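Local coordinates for insect group II chitinase (Ostrinia furnacalis, PDB 5Y2A), which hydrolyses chitin, most likely at its internal beta-1,4 linkages, as the second catalytic domain of an insect family 18 chitinase, at residues A[40-48]-A[88-96]; A[174-185]-A[230-240]. One frame throughout, in Å; residues are numbered along the deposited sequence.

Contact 1 of 2, residues A[40-48]-A[88-96]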
loop_
_atom_site.group_PDB
_atom_site.type_symbol
_atom_site.label_atom_id
_atom_site.label_comp_id
_atom_site.label_asym_id
_atom_site.label_seq_id
_atom_site.Cartn_x
_atom_site.Cartn_y
_atom_site.Cartn_z
ATOM N N ALA A 40 -6.242 0.697 17.320
ATOM C CA ALA A 40 -7.418 -0.162 17.273
ATOM C C ALA A 40 -8.303 0.286 16.113
ATOM O O ALA A 40 -8.108 1.358 15.531
ATOM C CB ALA A 40 -8.185 -0.127 18.599
ATOM N N VAL A 41 -9.287 -0.546 15.762
ATOM C CA VAL A 41 -10.143 -0.279 14.614
ATOM C C VAL A 41 -11.610 -0.441 14.998
ATOM O O VAL A 41 -11.951 -0.979 16.050
ATOM C CB VAL A 41 -9.781 -1.167 13.405
ATOM C CG1 VAL A 41 -8.387 -0.811 12.912
ATOM C CG2 VAL A 41 -9.844 -2.636 13.773
ATOM N N LEU A 42 -12.479 0.074 14.129
ATOM C CA LEU A 42 -13.921 0.006 14.323
ATOM C C LEU A 42 -14.465 -1.217 13.595
ATOM O O LEU A 42 -14.294 -1.340 12.377
ATOM C CB LEU A 42 -14.597 1.273 13.802
ATOM C CG LEU A 42 -16.090 1.435 14.106
ATOM C CD1 LEU A 42 -16.291 1.659 15.600
ATOM C CD2 LEU A 42 -16.682 2.583 13.308
ATOM N N ASP A 43 -15.107 -2.121 14.332
ATOM C CA ASP A 43 -15.735 -3.268 13.685
ATOM C C ASP A 43 -16.814 -2.793 12.717
ATOM O O ASP A 43 -17.699 -2.012 13.086
ATOM C CB ASP A 43 -16.348 -4.214 14.714
ATOM C CG ASP A 43 -16.840 -5.507 14.082
ATOM O OD1 ASP A 43 -15.989 -6.307 13.636
ATOM O OD2 ASP A 43 -18.067 -5.700 13.983
ATOM N N LYS A 44 -16.738 -3.274 11.474
ATOM C CA LYS A 44 -17.649 -2.812 10.432
ATOM C C LYS A 44 -19.096 -3.139 10.772
ATOM O O LYS A 44 -20.003 -2.360 10.452
ATOM C CB LYS A 44 -17.262 -3.447 9.095
ATOM C CG LYS A 44 -18.147 -3.068 7.918
ATOM C CD LYS A 44 -17.876 -3.986 6.729
ATOM C CE LYS A 44 -18.531 -3.474 5.456
ATOM N NZ LYS A 44 -18.464 -4.497 4.371
ATOM N N GLU A 45 -19.328 -4.284 11.409
ATOM C CA GLU A 45 -20.667 -4.775 11.700
ATOM C C GLU A 45 -21.216 -4.234 13.014
ATOM O O GLU A 45 -22.309 -3.658 13.047
ATOM C CB GLU A 45 -20.655 -6.305 11.735
ATOM C CG GLU A 45 -20.226 -6.926 10.429
ATOM C CD GLU A 45 -21.218 -6.639 9.326
ATOM O OE1 GLU A 45 -22.426 -6.541 9.633
ATOM O OE2 GLU A 45 -20.792 -6.496 8.160
ATOM N N GLU A 46 -20.453 -4.380 14.095
ATOM C CA GLU A 46 -20.930 -4.014 15.419
ATOM C C GLU A 46 -20.719 -2.546 15.750
ATOM O O GLU A 46 -21.341 -2.045 16.694
ATOM C CB GLU A 46 -20.236 -4.877 16.477
ATOM C CG GLU A 46 -20.446 -6.368 16.269
ATOM C CD GLU A 46 -21.906 -6.772 16.344
ATOM O OE1 GLU A 46 -22.698 -6.045 16.986
ATOM O OE2 GLU A 46 -22.265 -7.809 15.740
ATOM N N LEU A 47 -19.862 -1.857 14.999
ATOM C CA LEU A 47 -19.535 -0.453 15.241
ATOM C C LEU A 47 -19.056 -0.238 16.678
ATOM O O LEU A 47 -19.513 0.661 17.387
ATOM C CB LEU A 47 -20.725 0.448 14.912
ATOM C CG LEU A 47 -21.284 0.358 13.487
ATOM C CD1 LEU A 47 -22.468 1.289 13.318
ATOM C CD2 LEU A 47 -20.216 0.648 12.434
ATOM N N VAL A 48 -18.117 -1.089 17.106
ATOM C CA VAL A 48 -17.439 -0.944 18.387
ATOM C C VAL A 48 -15.946 -1.160 18.176
ATOM O O VAL A 48 -15.511 -1.729 17.172
ATOM C CB VAL A 48 -17.959 -1.915 19.472
ATOM C CG1 VAL A 48 -19.442 -1.679 19.761
ATOM C CG2 VAL A 48 -17.698 -3.352 19.064
ATOM N N GLY A 88 -14.366 4.091 3.722
ATOM C CA GLY A 88 -15.754 3.685 3.815
ATOM C C GLY A 88 -16.536 4.485 4.836
ATOM O O GLY A 88 -16.077 5.492 5.386
ATOM N N ASP A 89 -17.763 4.021 5.080
ATOM C CA ASP A 89 -18.768 4.809 5.780
ATOM C C ASP A 89 -18.999 4.380 7.224
ATOM O O ASP A 89 -19.884 4.934 7.876
ATOM C CB ASP A 89 -20.099 4.763 5.010
ATOM C CG ASP A 89 -20.778 3.391 5.053
ATOM O OD1 ASP A 89 -20.246 2.445 5.672
ATOM O OD2 ASP A 89 -21.862 3.257 4.444
ATOM N N LYS A 90 -18.228 3.419 7.743
ATOM C CA LYS A 90 -18.582 2.823 9.030
ATOM C C LYS A 90 -18.533 3.845 10.161
ATOM O O LYS A 90 -19.393 3.833 11.048
ATOM C CB LYS A 90 -17.689 1.616 9.336
ATOM C CG LYS A 90 -16.195 1.879 9.445
ATOM C CD LYS A 90 -15.459 0.573 9.743
ATOM C CE LYS A 90 -13.950 0.755 9.750
ATOM N NZ LYS A 90 -13.240 -0.535 10.025
ATOM N N TYR A 91 -17.547 4.745 10.151
ATOM C CA TYR A 91 -17.537 5.789 11.172
ATOM C C TYR A 91 -18.717 6.737 10.998
ATOM O O TYR A 91 -19.313 7.181 11.985
ATOM C CB TYR A 91 -16.213 6.550 11.142
ATOM C CG TYR A 91 -15.067 5.763 11.733
ATOM C CD1 TYR A 91 -14.797 5.804 13.097
ATOM C CD2 TYR A 91 -14.263 4.967 10.927
ATOM C CE1 TYR A 91 -13.752 5.080 13.642
ATOM C CE2 TYR A 91 -13.216 4.239 11.461
ATOM C CZ TYR A 91 -12.967 4.298 12.816
ATOM O OH TYR A 91 -11.931 3.568 13.353
ATOM N N SER A 92 -19.077 7.052 9.750
ATOM C CA SER A 92 -20.251 7.888 9.510
ATOM C C SER A 92 -21.525 7.192 9.966
ATOM O O SER A 92 -22.428 7.831 10.524
ATOM C CB SER A 92 -20.347 8.247 8.030
ATOM O OG SER A 92 -21.425 9.136 7.789
ATOM N N ARG A 93 -21.621 5.879 9.734
ATOM C CA ARG A 93 -22.788 5.140 10.198
ATOM C C ARG A 93 -22.858 5.136 11.717
ATOM O O ARG A 93 -23.954 5.161 12.286
ATOM C CB ARG A 93 -22.767 3.709 9.651
ATOM C CG ARG A 93 -22.930 3.635 8.133
ATOM C CD ARG A 93 -23.187 2.212 7.642
ATOM N NE ARG A 93 -22.033 1.321 7.745
ATOM C CZ ARG A 93 -21.890 0.388 8.678
ATOM N NH1 ARG A 93 -22.823 0.224 9.606
ATOM N NH2 ARG A 93 -20.811 -0.386 8.686
ATOM N N LEU A 94 -21.704 5.123 12.386
ATOM C CA LEU A 94 -21.688 5.173 13.844
ATOM C C LEU A 94 -22.186 6.521 14.357
ATOM O O LEU A 94 -23.131 6.586 15.153
ATOM C CB LEU A 94 -20.275 4.874 14.363
ATOM C CG LEU A 94 -19.969 5.229 15.821
ATOM C CD1 LEU A 94 -20.862 4.462 16.778
ATOM C CD2 LEU A 94 -18.492 4.976 16.148
ATOM N N VAL A 95 -21.558 7.619 13.919
ATOM C CA VAL A 95 -21.840 8.904 14.551
ATOM C C VAL A 95 -23.217 9.445 14.175
ATOM O O VAL A 95 -23.761 10.281 14.903
ATOM C CB VAL A 95 -20.747 9.945 14.225
ATOM C CG1 VAL A 95 -19.363 9.418 14.619
ATOM C CG2 VAL A 95 -20.788 10.368 12.759
ATOM N N ASN A 96 -23.810 8.979 13.076
ATOM C CA ASN A 96 -25.114 9.467 12.643
ATOM C C ASN A 96 -26.275 8.648 13.191
ATOM O O ASN A 96 -27.425 8.908 12.823
ATOM C CB ASN A 96 -25.194 9.496 11.115
ATOM C CG ASN A 96 -24.476 10.683 10.517
ATOM O OD1 ASN A 96 -24.995 11.799 10.526
ATOM N ND2 ASN A 96 -23.285 10.447 9.971
HETATM O O HOH W 1 -23.165 -2.266 10.680
#
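Leu42 closes strand 40-42 where helix 90-95 passes it, the two axes 10.5 Å apart at their closest and inclined at 69°; the contact thus joins the end of barrel strand 34-42, and the turn after it, to a helix of the family 18 TIM barrel. Beyond the strand the chain turns tightly, with Leu47 N bonded to Asp43 O and Asp43 N to Val48 O, and this turn lays Lys44 and Leu47 along the helix, with CA of Leu47 6.2 Å from CA of Leu94.

The apolar part centres on Leu42. Its CD2 sits over the middle of one face of the Tyr91 ring, 3.8 Å from the centroid in a CH-pi contact, while its other branch, CD1, meets Leu94 CD2 at 4.0 Å. Leu47 adds CD1 against the backbone of Leu94 and CD2 beside Lys90 O and the guanidinium of Arg93.

Two cations border this patch. Lys90 places CG between its backbone N and carbonyl carbon (chi1 61°), and from there its extended chain runs past Leu42 until NZ meets Leu42 O at 2.7 Å, in the carbonyl plane; NZ also pairs with Asp85, whose carboxylate takes Tyr91 OH and Leu42 N as well. Arg93 points NH2 at Lys44 O, 2.8 Å away and nearly straight (162°), with the oxygen in the guanidinium plane. Its NE holds Asp89 OD1 at 3.0 Å from above the carboxylate plane, and NH1 reaches a water that donates to Lys44 O and Glu45 O. With a leucine here, Asp89 would probably be left without its charged mate and the turn at Lys44 without its clamp to the helix.

Chemically, Lys90 and Arg93 give donors to the carbonyls of Leu42 and Lys44, and Asp85 and Asp89 probably offset their charge, while Leu42, Leu47 and Leu94 pack between these polar links.

Contact 2 of 2, residues A[174-185]-A[230-240]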
loop_
_atom_site.group_PDB
_atom_site.type_symbol
_atom_site.label_atom_id
_atom_site.label_comp_id
_atom_site.label_asym_id
_atom_site.label_seq_id
_atom_site.Cartn_x
_atom_site.Cartn_y
_atom_site.Cartn_z
ATOM N N ILE A 174 -10.896 20.855 7.699
ATOM C CA ILE A 174 -11.303 21.414 8.987
ATOM C C ILE A 174 -12.677 22.059 8.871
ATOM O O ILE A 174 -13.555 21.844 9.717
ATOM C CB ILE A 174 -10.250 22.413 9.496
ATOM C CG1 ILE A 174 -8.965 21.668 9.878
ATOM C CG2 ILE A 174 -10.796 23.209 10.688
ATOM C CD1 ILE A 174 -7.739 22.538 9.874
ATOM N N ASP A 175 -12.894 22.832 7.800
ATOM C CA ASP A 175 -14.179 23.502 7.608
ATOM C C ASP A 175 -15.312 22.492 7.472
ATOM O O ASP A 175 -16.422 22.720 7.965
ATOM C CB ASP A 175 -14.126 24.396 6.369
ATOM C CG ASP A 175 -13.203 25.582 6.541
ATOM O OD1 ASP A 175 -12.901 25.937 7.699
ATOM O OD2 ASP A 175 -12.787 26.163 5.512
ATOM N N TYR A 176 -15.042 21.358 6.824
ATOM C CA TYR A 176 -16.063 20.340 6.627
ATOM C C TYR A 176 -16.304 19.485 7.865
ATOM O O TYR A 176 -17.433 19.031 8.086
ATOM C CB TYR A 176 -15.658 19.426 5.473
ATOM C CG TYR A 176 -15.963 19.908 4.071
ATOM C CD1 TYR A 176 -17.271 20.140 3.654
ATOM C CD2 TYR A 176 -14.942 20.107 3.157
ATOM C CE1 TYR A 176 -17.545 20.550 2.360
ATOM C CE2 TYR A 176 -15.203 20.525 1.864
ATOM C CZ TYR A 176 -16.509 20.746 1.472
ATOM O OH TYR A 176 -16.757 21.158 0.182
ATOM N N ALA A 177 -15.270 19.227 8.666
ATOM C CA ALA A 177 -15.308 18.117 9.609
ATOM C C ALA A 177 -15.579 18.516 11.051
ATOM O O ALA A 177 -16.163 17.721 11.793
ATOM C CB ALA A 177 -13.984 17.337 9.561
ATOM N N TYR A 178 -15.159 19.704 11.489
ATOM C CA TYR A 178 -15.009 19.965 12.917
ATOM C C TYR A 178 -15.865 21.131 13.392
ATOM O O TYR A 178 -15.815 22.228 12.824
ATOM C CB TYR A 178 -13.540 20.227 13.259
ATOM C CG TYR A 178 -12.620 19.097 12.851
ATOM C CD1 TYR A 178 -12.855 17.797 13.286
ATOM C CD2 TYR A 178 -11.521 19.330 12.042
ATOM C CE1 TYR A 178 -12.017 16.755 12.916
ATOM C CE2 TYR A 178 -10.676 18.293 11.664
ATOM C CZ TYR A 178 -10.933 17.010 12.110
ATOM O OH TYR A 178 -10.093 15.979 11.738
ATOM N N ASN A 179 -16.643 20.875 14.441
ATOM C CA ASN A 179 -17.189 21.909 15.315
ATOM C C ASN A 179 -16.070 22.253 16.289
ATOM O O ASN A 179 -15.953 21.667 17.366
ATOM C CB ASN A 179 -18.437 21.407 16.032
ATOM C CG ASN A 179 -19.081 22.466 16.923
ATOM O OD1 ASN A 179 -18.417 23.377 17.418
ATOM N ND2 ASN A 179 -20.387 22.340 17.130
ATOM N N VAL A 180 -15.232 23.213 15.895
ATOM C CA VAL A 180 -14.001 23.473 16.642
ATOM C C VAL A 180 -14.268 23.889 18.085
ATOM O O VAL A 180 -13.617 23.342 18.989
ATOM C CB VAL A 180 -13.124 24.482 15.880
ATOM C CG1 VAL A 180 -11.949 24.921 16.743
ATOM C CG2 VAL A 180 -12.641 23.865 14.568
ATOM N N PRO A 181 -15.186 24.825 18.379
ATOM C CA PRO A 181 -15.409 25.185 19.794
ATOM C C PRO A 181 -15.848 24.015 20.662
ATOM O O PRO A 181 -15.397 23.897 21.809
ATOM C CB PRO A 181 -16.494 26.270 19.708
ATOM C CG PRO A 181 -16.343 26.847 18.351
ATOM C CD PRO A 181 -15.971 25.687 17.475
ATOM N N ALA A 182 -16.724 23.149 20.148
ATOM C CA ALA A 182 -17.192 22.015 20.938
ATOM C C ALA A 182 -16.073 21.014 21.192
ATOM O O ALA A 182 -15.962 20.465 22.294
ATOM C CB ALA A 182 -18.370 21.335 20.240
ATOM N N LEU A 183 -15.244 20.754 20.177
ATOM C CA LEU A 183 -14.144 19.808 20.344
ATOM C C LEU A 183 -13.116 20.335 21.339
ATOM O O LEU A 183 -12.649 19.595 22.212
ATOM C CB LEU A 183 -13.500 19.513 18.989
ATOM C CG LEU A 183 -14.460 18.824 18.017
ATOM C CD1 LEU A 183 -13.835 18.632 16.644
ATOM C CD2 LEU A 183 -14.927 17.485 18.594
ATOM N N SER A 184 -12.746 21.612 21.210
ATOM C CA SER A 184 -11.803 22.212 22.147
ATOM C C SER A 184 -12.285 22.062 23.586
ATOM O O SER A 184 -11.498 21.739 24.485
ATOM C CB SER A 184 -11.587 23.686 21.791
ATOM O OG SER A 184 -10.653 24.289 22.671
ATOM N N MET A 185 -13.588 22.252 23.818
ATOM C CA MET A 185 -14.108 22.201 25.181
ATOM C C MET A 185 -14.156 20.775 25.716
ATOM O O MET A 185 -13.914 20.547 26.907
ATOM C CB MET A 185 -15.501 22.820 25.232
ATOM C CG MET A 185 -16.067 22.977 26.637
ATOM S SD MET A 185 -17.744 23.605 26.519
ATOM C CE MET A 185 -18.520 22.219 25.702
ATOM N N TYR A 230 -5.281 28.976 12.399
ATOM C CA TYR A 230 -6.642 28.737 11.929
ATOM C C TYR A 230 -7.482 28.048 12.999
ATOM O O TYR A 230 -8.633 28.432 13.231
ATOM C CB TYR A 230 -6.620 27.904 10.646
ATOM C CG TYR A 230 -7.931 27.921 9.890
ATOM C CD1 TYR A 230 -8.407 29.094 9.310
ATOM C CD2 TYR A 230 -8.699 26.765 9.766
ATOM C CE1 TYR A 230 -9.608 29.114 8.618
ATOM C CE2 TYR A 230 -9.901 26.776 9.074
ATOM C CZ TYR A 230 -10.348 27.954 8.502
ATOM O OH TYR A 230 -11.540 27.970 7.812
ATOM N N TRP A 231 -6.923 27.034 13.666
ATOM C CA TRP A 231 -7.640 26.391 14.766
ATOM C C TRP A 231 -7.944 27.384 15.881
ATOM O O TRP A 231 -9.053 27.389 16.435
ATOM C CB TRP A 231 -6.834 25.210 15.308
ATOM C CG TRP A 231 -7.086 23.960 14.545
ATOM C CD1 TRP A 231 -6.452 23.548 13.411
ATOM C CD2 TRP A 231 -8.076 22.974 14.835
ATOM N NE1 TRP A 231 -6.973 22.349 12.990
ATOM C CE2 TRP A 231 -7.979 21.981 13.841
ATOM C CE3 TRP A 231 -9.042 22.834 15.837
ATOM C CZ2 TRP A 231 -8.812 20.867 13.818
ATOM C CZ3 TRP A 231 -9.856 21.717 15.820
ATOM C CH2 TRP A 231 -9.736 20.747 14.818
ATOM N N ILE A 232 -6.974 28.234 16.222
ATOM C CA ILE A 232 -7.196 29.248 17.251
ATOM C C ILE A 232 -8.318 30.191 16.830
ATOM O O ILE A 232 -9.242 30.472 17.602
ATOM C CB ILE A 232 -5.896 30.022 17.535
ATOM C CG1 ILE A 232 -4.819 29.089 18.097
ATOM C CG2 ILE A 232 -6.166 31.184 18.494
ATOM C CD1 ILE A 232 -3.454 29.750 18.255
ATOM N N ASN A 233 -8.256 30.686 15.593
ATOM C CA ASN A 233 -9.273 31.605 15.097
ATOM C C ASN A 233 -10.634 30.947 14.955
ATOM O O ASN A 233 -11.649 31.650 14.974
ATOM C CB ASN A 233 -8.837 32.194 13.762
ATOM C CG ASN A 233 -7.614 33.063 13.893
ATOM O OD1 ASN A 233 -7.299 33.534 14.984
ATOM N ND2 ASN A 233 -6.918 33.285 12.786
ATOM N N LYS A 234 -10.682 29.627 14.788
ATOM C CA LYS A 234 -11.947 28.908 14.778
ATOM C C LYS A 234 -12.498 28.665 16.176
ATOM O O LYS A 234 -13.580 28.082 16.300
ATOM C CB LYS A 234 -11.803 27.574 14.042
ATOM C CG LYS A 234 -11.650 27.721 12.543
ATOM C CD LYS A 234 -13.005 27.794 11.877
ATOM C CE LYS A 234 -13.150 26.741 10.806
ATOM N NZ LYS A 234 -14.579 26.512 10.465
ATOM N N GLY A 235 -11.788 29.079 17.223
ATOM C CA GLY A 235 -12.298 28.983 18.573
ATOM C C GLY A 235 -11.600 27.994 19.481
ATOM O O GLY A 235 -12.107 27.732 20.577
ATOM N N ALA A 236 -10.470 27.427 19.067
ATOM C CA ALA A 236 -9.775 26.444 19.885
ATOM C C ALA A 236 -9.017 27.111 21.029
ATOM O O ALA A 236 -8.399 28.164 20.853
ATOM C CB ALA A 236 -8.801 25.630 19.030
ATOM N N ASP A 237 -9.077 26.479 22.201
ATOM C CA ASP A 237 -8.238 26.822 23.348
ATOM C C ASP A 237 -6.774 26.527 23.024
ATOM O O ASP A 237 -6.436 25.385 22.696
ATOM C CB ASP A 237 -8.707 26.007 24.557
ATOM C CG ASP A 237 -7.894 26.266 25.821
ATOM O OD1 ASP A 237 -6.904 27.025 25.785
ATOM O OD2 ASP A 237 -8.245 25.673 26.864
ATOM N N ARG A 238 -5.896 27.537 23.115
ATOM C CA ARG A 238 -4.498 27.316 22.737
ATOM C C ARG A 238 -3.860 26.178 23.541
ATOM O O ARG A 238 -3.067 25.398 22.998
ATOM C CB ARG A 238 -3.656 28.582 22.959
ATOM C CG ARG A 238 -3.912 29.757 22.043
ATOM C CD ARG A 238 -3.066 30.978 22.463
ATOM N NE ARG A 238 -3.147 32.005 21.424
ATOM C CZ ARG A 238 -2.155 32.344 20.607
ATOM N NH1 ARG A 238 -0.978 31.753 20.709
ATOM N NH2 ARG A 238 -2.349 33.278 19.684
ATOM N N LYS A 239 -4.204 26.057 24.833
ATOM C CA LYS A 239 -3.640 24.988 25.649
ATOM C C LYS A 239 -4.126 23.599 25.238
ATOM O O LYS A 239 -3.579 22.603 25.717
ATOM C CB LYS A 239 -3.872 25.208 27.161
ATOM C CG LYS A 239 -3.066 26.383 27.732
ATOM C CD LYS A 239 -1.591 26.240 27.381
ATOM C CE LYS A 239 -0.879 25.048 28.011
ATOM N NZ LYS A 239 0.600 25.118 27.772
ATOM N N LYS A 240 -5.233 23.513 24.481
ATOM C CA LYS A 240 -5.677 22.208 23.995
ATOM C C LYS A 240 -4.952 21.766 22.727
ATOM O O LYS A 240 -5.004 20.580 22.381
ATOM C CB LYS A 240 -7.192 22.210 23.709
ATOM C CG LYS A 240 -8.090 22.370 24.938
ATOM C CD LYS A 240 -7.919 21.223 25.912
ATOM C CE LYS A 240 -8.843 21.394 27.110
ATOM N NZ LYS A 240 -10.269 21.241 26.733
HETATM O O HOH W 2 -14.880 24.110 11.084
HETATM O O HOH W 3 -11.422 20.222 29.254
#
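Ser184 and Asp237 make a nearly straight polar link between 174-185 and 230-240: Asp237 N donates to Ser184 OG over 2.7 Å at 169°. The serine hydroxyl oxygen stands opposite its own backbone N about CA-CB (chi1 -179°), which carries it out toward the turn. Its carbonyl is used too, for Lys240 NZ, which also donates to Leu187 O, approaches Ser184 O at 2.6 Å nearly in line with the C=O bond. Next along the interface, Val180 wedges both methyls against the indole of Trp231, CG1 lying 3.7 Å from CE3, and CG1 also touches Ala236 CB. Tyr178 leans obliquely on the same indole, centroids 5.3 Å apart and planes at 42°, and Ile174 CD1 comes obliquely to NE1 of Trp231.

At the far end Asp175 gathers two donors. Tyr230 OH is modelled 2.4 Å from Asp175 OD1, so short that the exact length is doubtful, with the oxygen at the ring edge. The bent chain of Lys234 crosses the carboxylate and brings NZ within 3.3 Å of OD1 as a salt bridge; NZ also gives to a water that donates to the carbonyls of Ile174 and Tyr178.

Outward from these lie the helix ends. Gly235 ends helix 224-233 in a Schellman motif, with positive phi, and its CA lies 5.1 Å from Pro181 CA, where a CB would probably crowd CG of Pro181. Asn179 N-caps helix 180-186, and an Asx turn at Asp237 starts the 3-10 turn. Lys171 is a further partner of both Asp175 and Tyr230, while Tyr178 OH accepts from Ser168 N.

These helices belong to the outer layer of the family 18 TIM barrel, flanking parallel strands 162-167, 189-192 and 241-254; here Trp231 packs between them.

Overall arrangement
Contact 1 closes before contact 2 opens along the chain, and both belong to one family 18 TIM barrel. Their centres are 24 Å apart and their nearest atoms about 9 Å, without touching. Contact 1 joins the end of strand 34-42 to helix 90-95, which follows the adjacent parallel strand 75-81. Contact 2 lies further round the barrel, pairing the helices after strand 162-167 with the segment leading into strand 241-254. Strand 119-123 bridges the two regions in the strand order. Contact 1 borders the second subunit through Lys44, whereas contact 2 meets no other chain and has a bound sugar about 8 Å from the Tyr230 side chain. They brace separate sectors of one barrel.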